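PDB 6IJ1: prenylcyclase from Actinoplanes teichomyceticus, which probably catalyses the cyclisation or transfer of prenyl groups within a largely helical single-chain fold. Local coordinates for residues Asp33-Tyr47 / Thr319-Thr332. Sequence-based numbering, arbitrary orientation.
Sequences DYDLLGPSDDWITAY and TIARDTFGLHTTAT
The carboxylate of Asp33 is sunk into the turn that opens helix 327-341, where backbone amides of Phe325, Leu327 and His328 converge on it. Asp33 OD1 takes Phe325 N on its syn side at 2.8 Å and, from above the carboxylate plane, its neighbour Tyr34 N. Asp33 OD2 is met nearly along its C-O axis by His328 N at 3.1 Å, and more weakly by Leu327 N. Next along the loop, the Tyr34 ring lies over Asp323, whose CA makes a CH-pi contact 3.6 Å from the ring centroid, while Tyr34 OH bonds to Ala289 O.

His328, followed outward, has CB 4.1 Å from Tyr34 CE1. With CG anti to the backbone N (chi1 -166°), the imidazole enters between Tyr34 OH, over one face, and the Tyr47 ring, over the other. The two rings form an offset stack, centroids 3.9 Å apart. His328 CD2 meets Ile44 CD1 and Trp43 CZ2, His328 CE1 lies 3.3 Å from Tyr47 CZ, and His328 NE2 shares a water with Trp43 NE1. Trp96 of helix 91-104 packs edge-to-face on Tyr47.

Replacing Asp33 with an alanine would probably leave the Phe325 and His328 amides without their acceptor and free the turn to shift. The buried carboxylate thus accepts main-chain N-H groups at the helix start, which together with the helix dipole probably stabilise its negative charge despite nearby Asp323.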
ATOM      1  N   ASP A  33      -6.660  -7.195   9.242  1.00 15.84           N
ATOM      2  CA  ASP A  33      -5.810  -6.320  10.049  1.00 15.84           C
ATOM      3  C   ASP A  33      -6.499  -4.972  10.174  1.00 15.30           C
ATOM      4  O   ASP A  33      -7.484  -4.680   9.505  1.00 15.47           O
ATOM      5  CB  ASP A  33      -4.410  -6.164   9.441  1.00 14.62           C
ATOM      6  CG  ASP A  33      -3.311  -5.903  10.476  1.00 15.37           C
ATOM      7  OD1 ASP A  33      -3.643  -5.568  11.624  1.00 16.36           O
ATOM      8  OD2 ASP A  33      -2.116  -6.000  10.061  1.00 15.00           O
ATOM      9  N   TYR A  34      -5.933  -4.125  11.040  1.00 13.93           N
ATOM     10  CA  TYR A  34      -6.492  -2.827  11.420  1.00 13.79           C
ATOM     11  C   TYR A  34      -7.733  -3.009  12.293  1.00 16.06           C
ATOM     12  O   TYR A  34      -8.236  -4.122  12.472  1.00 17.72           O
ATOM     13  CB  TYR A  34      -6.733  -1.879  10.211  1.00 13.85           C
ATOM     14  CG  TYR A  34      -5.436  -1.391   9.604  1.00 13.39           C
ATOM     15  CD1 TYR A  34      -4.788  -2.134   8.627  1.00 13.95           C
ATOM     16  CD2 TYR A  34      -4.865  -0.225  10.054  1.00 13.53           C
ATOM     17  CE1 TYR A  34      -3.565  -1.690   8.081  1.00 13.00           C
ATOM     18  CE2 TYR A  34      -3.614   0.232   9.524  1.00 12.24           C
ATOM     19  CZ  TYR A  34      -3.020  -0.507   8.548  1.00 12.97           C
ATOM     20  OH  TYR A  34      -1.794  -0.104   8.014  1.00 14.97           O
ATOM     21  N   ASP A  35      -8.175  -1.919  12.877  1.00 16.11           N
ATOM     22  CA  ASP A  35      -9.298  -1.985  13.809  1.00 16.44           C
ATOM     23  C   ASP A  35     -10.148  -0.751  13.712  1.00 18.98           C
ATOM     24  O   ASP A  35     -10.846  -0.430  14.679  1.00 21.95           O
ATOM     25  CB  ASP A  35      -8.691  -2.167  15.253  1.00 17.37           C
ATOM     26  CG  ASP A  35      -9.710  -2.459  16.310  1.00 34.54           C
ATOM     27  OD1 ASP A  35     -10.577  -3.359  16.085  1.00 33.90           O
ATOM     28  OD2 ASP A  35      -9.592  -1.802  17.393  1.00 34.83           O
ATOM     29  N   LEU A  36     -10.124  -0.036  12.607  1.00 18.79           N
ATOM     30  CA  LEU A  36     -10.830   1.241  12.494  1.00 20.13           C
ATOM     31  C   LEU A  36     -12.317   1.104  12.753  1.00 24.79           C
ATOM     32  O   LEU A  36     -12.916   1.967  13.408  1.00 23.04           O
ATOM     33  CB  LEU A  36     -10.634   1.807  11.097  1.00 21.88           C
ATOM     34  CG  LEU A  36      -9.164   2.231  10.967  1.00 28.02           C
ATOM     35  CD1 LEU A  36      -8.850   2.334   9.508  1.00 29.99           C
ATOM     36  CD2 LEU A  36      -8.931   3.538  11.674  1.00 29.04           C
ATOM     37  N   LEU A  37     -12.924   0.048  12.221  1.00 22.44           N
ATOM     38  CA  LEU A  37     -14.358  -0.197  12.326  1.00 23.62           C
ATOM     39  C   LEU A  37     -14.488  -1.697  12.136  1.00 22.99           C
ATOM     40  O   LEU A  37     -14.987  -2.179  11.108  1.00 26.83           O
ATOM     41  CB  LEU A  37     -15.113   0.624  11.280  1.00 27.26           C
ATOM     42  CG  LEU A  37     -16.645   0.654  11.461  1.00 45.11           C
ATOM     43  CD1 LEU A  37     -17.059   0.612  12.935  1.00 47.59           C
ATOM     44  CD2 LEU A  37     -17.217   1.884  10.787  1.00 44.50           C
ATOM     45  N   GLY A  38     -13.881  -2.401  13.086  1.00 21.38           N
ATOM     46  CA  GLY A  38     -13.618  -3.827  12.868  1.00 21.01           C
ATOM     47  C   GLY A  38     -12.403  -3.929  11.944  1.00 19.09           C
ATOM     48  O   GLY A  38     -11.909  -2.894  11.458  1.00 20.84           O
ATOM     49  N   PRO A  39     -11.866  -5.126  11.671  1.00 19.27           N
ATOM     50  CA  PRO A  39     -10.705  -5.224  10.806  1.00 16.03           C
ATOM     51  C   PRO A  39     -11.059  -5.209   9.311  1.00 19.27           C
ATOM     52  O   PRO A  39     -12.197  -5.364   8.958  1.00 20.03           O
ATOM     53  CB  PRO A  39     -10.139  -6.592  11.190  1.00 18.79           C
ATOM     54  CG  PRO A  39     -11.363  -7.394  11.556  1.00 23.38           C
ATOM     55  CD  PRO A  39     -12.313  -6.409  12.200  1.00 21.74           C
ATOM     56  N   SER A  40     -10.049  -4.962   8.486  1.00 16.99           N
ATOM     57  CA  SER A  40     -10.238  -5.011   7.021  1.00 16.06           C
ATOM     58  C   SER A  40     -10.079  -6.465   6.588  1.00 17.05           C
ATOM     59  O   SER A  40      -9.228  -7.136   7.146  1.00 19.36           O
ATOM     60  CB  SER A  40      -9.216  -4.162   6.326  1.00 16.17           C
ATOM     61  OG  SER A  40      -9.094  -4.550   4.969  1.00 17.33           O
ATOM     62  N   ASP A  41     -10.885  -6.914   5.629  1.00 16.84           N
ATOM     63  CA  ASP A  41     -10.705  -8.292   5.108  1.00 17.34           C
ATOM     64  C   ASP A  41     -10.161  -8.263   3.673  1.00 15.95           C
ATOM     65  O   ASP A  41      -9.050  -8.705   3.478  1.00 17.76           O
ATOM     66  CB  ASP A  41     -11.956  -9.165   5.245  1.00 18.27           C
ATOM     67  CG  ASP A  41     -13.266  -8.492   4.881  1.00 23.99           C
ATOM     68  OD1 ASP A  41     -13.257  -7.535   4.112  1.00 22.91           O
ATOM     69  OD2 ASP A  41     -14.290  -8.965   5.370  1.00 32.52           O
ATOM     70  N   ASP A  42     -10.925  -7.727   2.724  1.00 18.02           N
ATOM     71  CA  ASP A  42     -10.524  -7.775   1.289  1.00 17.16           C
ATOM     72  C   ASP A  42      -9.196  -7.051   1.028  1.00 15.21           C
ATOM     73  O   ASP A  42      -8.327  -7.630   0.396  1.00 16.12           O
ATOM     74  CB  ASP A  42     -11.668  -7.313   0.387  1.00 20.45           C
ATOM     75  CG  ASP A  42     -12.873  -8.234   0.479  1.00 23.58           C
ATOM     76  OD1 ASP A  42     -12.737  -9.310   1.040  1.00 29.80           O
ATOM     77  OD2 ASP A  42     -13.916  -7.855  -0.022  1.00 35.38           O
ATOM     78  N   TRP A  43      -9.079  -5.806   1.468  1.00 15.43           N
ATOM     79  CA  TRP A  43      -7.843  -5.057   1.256  1.00 15.08           C
ATOM     80  C   TRP A  43      -6.654  -5.815   1.823  1.00 13.99           C
ATOM     81  O   TRP A  43      -5.665  -6.091   1.123  1.00 14.45           O
ATOM     82  CB  TRP A  43      -7.985  -3.666   1.868  1.00 14.75           C
ATOM     83  CG  TRP A  43      -6.658  -2.970   2.053  1.00 14.29           C
ATOM     84  CD1 TRP A  43      -5.584  -2.910   1.164  1.00 17.37           C
ATOM     85  CD2 TRP A  43      -6.253  -2.206   3.200  1.00 15.54           C
ATOM     86  NE1 TRP A  43      -4.569  -2.145   1.708  1.00 16.69           N
ATOM     87  CE2 TRP A  43      -4.964  -1.712   2.953  1.00 15.60           C
ATOM     88  CE3 TRP A  43      -6.876  -1.909   4.425  1.00 17.90           C
ATOM     89  CZ2 TRP A  43      -4.252  -0.923   3.885  1.00 16.42           C
ATOM     90  CZ3 TRP A  43      -6.187  -1.100   5.345  1.00 18.09           C
ATOM     91  CH2 TRP A  43      -4.878  -0.638   5.090  1.00 16.62           C
ATOM     92  N   ILE A  44      -6.718  -6.190   3.112  1.00 14.60           N
ATOM     93  CA  ILE A  44      -5.557  -6.816   3.740  1.00 13.13           C
ATOM     94  C   ILE A  44      -5.280  -8.193   3.161  1.00 14.15           C
ATOM     95  O   ILE A  44      -4.120  -8.575   3.007  1.00 15.07           O
ATOM     96  CB  ILE A  44      -5.782  -6.874   5.275  1.00 14.00           C
ATOM     97  CG1 ILE A  44      -5.747  -5.442   5.822  1.00 15.19           C
ATOM     98  CG2 ILE A  44      -4.757  -7.737   6.000  1.00 15.39           C
ATOM     99  CD1 ILE A  44      -4.355  -4.722   5.659  1.00 16.92           C
ATOM    100  N   THR A  45      -6.333  -8.979   2.871  1.00 16.11           N
ATOM    101  CA  THR A  45      -6.111 -10.273   2.240  1.00 15.39           C
ATOM    102  C   THR A  45      -5.376 -10.120   0.916  1.00 13.15           C
ATOM    103  O   THR A  45      -4.434 -10.864   0.651  1.00 14.67           O
ATOM    104  CB  THR A  45      -7.474 -10.949   2.043  1.00 16.38           C
ATOM    105  OG1 THR A  45      -8.034 -11.279   3.332  1.00 17.77           O
ATOM    106  CG2 THR A  45      -7.345 -12.243   1.246  1.00 17.81           C
ATOM    107  N   ALA A  46      -5.848  -9.194   0.072  1.00 15.16           N
ATOM    108  CA  ALA A  46      -5.183  -8.956  -1.213  1.00 14.55           C
ATOM    109  C   ALA A  46      -3.736  -8.508  -1.008  1.00 14.45           C
ATOM    110  O   ALA A  46      -2.828  -8.955  -1.714  1.00 15.05           O
ATOM    111  CB  ALA A  46      -5.939  -7.929  -2.021  1.00 14.86           C
ATOM    112  N   TYR A  47      -3.500  -7.605  -0.044  1.00 13.83           N
ATOM    113  CA  TYR A  47      -2.164  -7.046   0.136  1.00 12.71           C
ATOM    114  C   TYR A  47      -1.186  -8.125   0.621  1.00 13.20           C
ATOM    115  O   TYR A  47      -0.063  -8.251   0.114  1.00 14.73           O
ATOM    116  CB  TYR A  47      -2.288  -5.909   1.169  1.00 13.87           C
ATOM    117  CG  TYR A  47      -0.984  -5.144   1.395  1.00 13.78           C
ATOM    118  CD1 TYR A  47      -0.638  -4.156   0.490  1.00 15.38           C
ATOM    119  CD2 TYR A  47      -0.136  -5.435   2.465  1.00 15.65           C
ATOM    120  CE1 TYR A  47       0.548  -3.468   0.628  1.00 16.54           C
ATOM    121  CE2 TYR A  47       1.032  -4.704   2.648  1.00 14.62           C
ATOM    122  CZ  TYR A  47       1.346  -3.714   1.734  1.00 15.19           C
ATOM    123  OH  TYR A  47       2.506  -2.955   1.865  1.00 17.17           O
ATOM    124  N   THR A 319      -8.019  10.207  12.844  1.00 17.16           N
ATOM    125  CA  THR A 319      -7.079   9.483  13.689  1.00 15.15           C
ATOM    126  C   THR A 319      -5.929   8.951  12.834  1.00 15.92           C
ATOM    127  O   THR A 319      -6.078   8.691  11.644  1.00 15.94           O
ATOM    128  CB  THR A 319      -7.809   8.350  14.409  1.00 16.40           C
ATOM    129  OG1 THR A 319      -7.142   8.056  15.632  1.00 16.30           O
ATOM    130  CG2 THR A 319      -7.841   7.027  13.578  1.00 16.07           C
ATOM    131  N   ILE A 320      -4.786   8.762  13.495  1.00 13.68           N
ATOM    132  CA  ILE A 320      -3.672   7.994  12.924  1.00 12.12           C
ATOM    133  C   ILE A 320      -3.742   6.602  13.512  1.00 13.32           C
ATOM    134  O   ILE A 320      -3.702   6.442  14.746  1.00 15.47           O
ATOM    135  CB  ILE A 320      -2.335   8.646  13.230  1.00 13.93           C
ATOM    136  CG1 ILE A 320      -2.227   9.938  12.455  1.00 14.56           C
ATOM    137  CG2 ILE A 320      -1.176   7.690  12.803  1.00 14.42           C
ATOM    138  CD1 ILE A 320      -1.118  10.848  12.998  1.00 16.88           C
ATOM    139  N   ALA A 321      -3.907   5.599  12.657  1.00 13.73           N
ATOM    140  CA  ALA A 321      -4.121   4.222  13.074  1.00 13.47           C
ATOM    141  C   ALA A 321      -2.876   3.420  12.780  1.00 14.19           C
ATOM    142  O   ALA A 321      -1.966   3.876  12.075  1.00 14.57           O
ATOM    143  CB  ALA A 321      -5.319   3.621  12.321  1.00 15.31           C
ATOM    144  N   ARG A 322      -2.836   2.209  13.311  1.00 12.35           N
ATOM    145  CA  ARG A 322      -1.771   1.277  13.002  1.00 12.29           C
ATOM    146  C   ARG A 322      -2.379  -0.070  12.644  1.00 12.59           C
ATOM    147  O   ARG A 322      -3.534  -0.369  12.963  1.00 13.58           O
ATOM    148  CB  ARG A 322      -0.783   1.134  14.186  1.00 13.24           C
ATOM    149  CG  ARG A 322      -1.322   0.308  15.278  1.00 14.35           C
ATOM    150  CD  ARG A 322      -0.343   0.438  16.544  1.00 15.96           C
ATOM    151  NE  ARG A 322      -0.629   1.664  17.262  1.00 13.88           N
ATOM    152  CZ  ARG A 322       0.297   2.373  17.926  1.00 14.85           C
ATOM    153  NH1 ARG A 322       1.576   1.978  17.922  1.00 14.84           N
ATOM    154  NH2 ARG A 322      -0.087   3.452  18.623  1.00 15.21           N
ATOM    155  N   ASP A 323      -1.578  -0.889  11.954  1.00 12.40           N
ATOM    156  CA  ASP A 323      -1.966  -2.250  11.638  1.00 12.89           C
ATOM    157  C   ASP A 323      -1.876  -3.090  12.908  1.00 13.28           C
ATOM    158  O   ASP A 323      -0.808  -3.639  13.253  1.00 13.83           O
ATOM    159  CB  ASP A 323      -1.052  -2.819  10.519  1.00 12.88           C
ATOM    160  CG  ASP A 323       0.435  -2.682  10.815  1.00 12.42           C
ATOM    161  OD1 ASP A 323       0.915  -1.606  11.255  1.00 13.02           O
ATOM    162  OD2 ASP A 323       1.169  -3.661  10.497  1.00 13.52           O
ATOM    163  N   THR A 324      -3.003  -3.137  13.624  1.00 12.71           N
ATOM    164  CA  THR A 324      -3.133  -3.738  14.949  1.00 13.90           C
ATOM    165  C   THR A 324      -2.380  -5.052  15.134  1.00 15.96           C
ATOM    166  O   THR A 324      -1.764  -5.293  16.187  1.00 15.37           O
ATOM    167  CB  THR A 324      -4.602  -3.967  15.155  1.00 14.61           C
ATOM    168  OG1 THR A 324      -5.331  -2.783  14.806  1.00 15.70           O
ATOM    169  CG2 THR A 324      -4.873  -4.309  16.646  1.00 16.64           C
ATOM    170  N   PHE A 325      -2.474  -5.930  14.129  1.00 13.73           N
ATOM    171  CA  PHE A 325      -1.939  -7.282  14.256  1.00 14.06           C
ATOM    172  C   PHE A 325      -0.602  -7.460  13.563  1.00 14.63           C
ATOM    173  O   PHE A 325      -0.048  -8.569  13.567  1.00 15.74           O
ATOM    174  CB  PHE A 325      -2.999  -8.274  13.741  1.00 16.35           C
ATOM    175  CG  PHE A 325      -4.260  -8.163  14.512  1.00 19.55           C
ATOM    176  CD1 PHE A 325      -4.264  -8.502  15.825  1.00 20.64           C
ATOM    177  CD2 PHE A 325      -5.386  -7.647  13.921  1.00 20.58           C
ATOM    178  CE1 PHE A 325      -5.486  -8.374  16.555  1.00 23.39           C
ATOM    179  CE2 PHE A 325      -6.592  -7.491  14.631  1.00 25.44           C
ATOM    180  CZ  PHE A 325      -6.622  -7.858  15.947  1.00 23.23           C
ATOM    181  N   GLY A 326      -0.049  -6.376  12.963  1.00 12.71           N
ATOM    182  CA  GLY A 326       1.278  -6.425  12.369  1.00 13.45           C
ATOM    183  C   GLY A 326       1.356  -7.128  11.030  1.00 13.61           C
ATOM    184  O   GLY A 326       2.470  -7.320  10.512  1.00 14.64           O
ATOM    185  N   LEU A 327       0.206  -7.438  10.420  1.00 13.88           N
ATOM    186  CA  LEU A 327       0.292  -8.184   9.148  1.00 12.33           C
ATOM    187  C   LEU A 327       0.730  -7.247   8.019  1.00 14.20           C
ATOM    188  O   LEU A 327       1.546  -7.629   7.167  1.00 13.81           O
ATOM    189  CB  LEU A 327      -1.042  -8.844   8.755  1.00 14.48           C
ATOM    190  CG  LEU A 327      -1.806  -9.679   9.782  1.00 20.49           C
ATOM    191  CD1 LEU A 327      -2.857 -10.523   8.984  1.00 19.79           C
ATOM    192  CD2 LEU A 327      -0.944 -10.574  10.585  1.00 23.69           C
ATOM    193  N   HIS A 328       0.194  -6.018   7.986  1.00 13.29           N
ATOM    194  CA  HIS A 328       0.567  -5.129   6.896  1.00 12.86           C
ATOM    195  C   HIS A 328       2.038  -4.791   6.963  1.00 13.99           C
ATOM    196  O   HIS A 328       2.748  -4.854   5.962  1.00 13.70           O
ATOM    197  CB  HIS A 328      -0.318  -3.871   6.976  1.00 13.41           C
ATOM    198  CG  HIS A 328      -0.292  -3.023   5.746  1.00 12.94           C
ATOM    199  ND1 HIS A 328       0.838  -2.372   5.327  1.00 14.20           N
ATOM    200  CD2 HIS A 328      -1.257  -2.750   4.836  1.00 14.45           C
ATOM    201  CE1 HIS A 328       0.575  -1.717   4.212  1.00 14.73           C
ATOM    202  NE2 HIS A 328      -0.695  -1.934   3.875  1.00 14.69           N
ATOM    203  N   THR A 329       2.525  -4.480   8.160  1.00 12.68           N
ATOM    204  CA  THR A 329       3.962  -4.168   8.305  1.00 12.14           C
ATOM    205  C   THR A 329       4.810  -5.350   7.898  1.00 11.67           C
ATOM    206  O   THR A 329       5.780  -5.208   7.160  1.00 13.16           O
ATOM    207  CB  THR A 329       4.293  -3.790   9.771  1.00 13.12           C
ATOM    208  OG1 THR A 329       3.578  -2.623  10.169  1.00 12.80           O
ATOM    209  CG2 THR A 329       5.816  -3.522   9.955  1.00 13.40           C
ATOM    210  N   THR A 330       4.468  -6.541   8.371  1.00 13.30           N
ATOM    211  CA  THR A 330       5.309  -7.693   8.077  1.00 12.41           C
ATOM    212  C   THR A 330       5.315  -7.987   6.585  1.00 13.17           C
ATOM    213  O   THR A 330       6.384  -8.276   6.032  1.00 14.24           O
ATOM    214  CB  THR A 330       4.785  -8.884   8.890  1.00 14.05           C
ATOM    215  OG1 THR A 330       4.911  -8.569  10.266  1.00 15.45           O
ATOM    216  CG2 THR A 330       5.612 -10.150   8.568  1.00 14.75           C
ATOM    217  N   ALA A 331       4.141  -7.900   5.939  1.00 14.46           N
ATOM    218  CA  ALA A 331       4.137  -8.129   4.487  1.00 14.58           C
ATOM    219  C   ALA A 331       5.009  -7.111   3.778  1.00 13.75           C
ATOM    220  O   ALA A 331       5.774  -7.452   2.840  1.00 14.80           O
ATOM    221  CB  ALA A 331       2.706  -8.095   3.938  1.00 14.94           C
ATOM    222  N   THR A 332       4.887  -5.832   4.162  1.00 13.43           N
ATOM    223  CA  THR A 332       5.702  -4.776   3.564  1.00 12.72           C
ATOM    224  C   THR A 332       7.192  -5.053   3.718  1.00 13.19           C
ATOM    225  O   THR A 332       7.982  -4.870   2.759  1.00 13.12           O
ATOM    226  CB  THR A 332       5.327  -3.422   4.200  1.00 13.39           C
ATOM    227  OG1 THR A 332       3.892  -3.230   4.113  1.00 13.55           O
ATOM    228  CG2 THR A 332       6.022  -2.272   3.520  1.00 14.46           C
TER
HETATM  229  O   HOH W   1      -6.405   0.274  13.124  1.00 16.31           O
HETATM  230  O   HOH W   2      -1.723  -0.921   1.317  1.00 19.32           O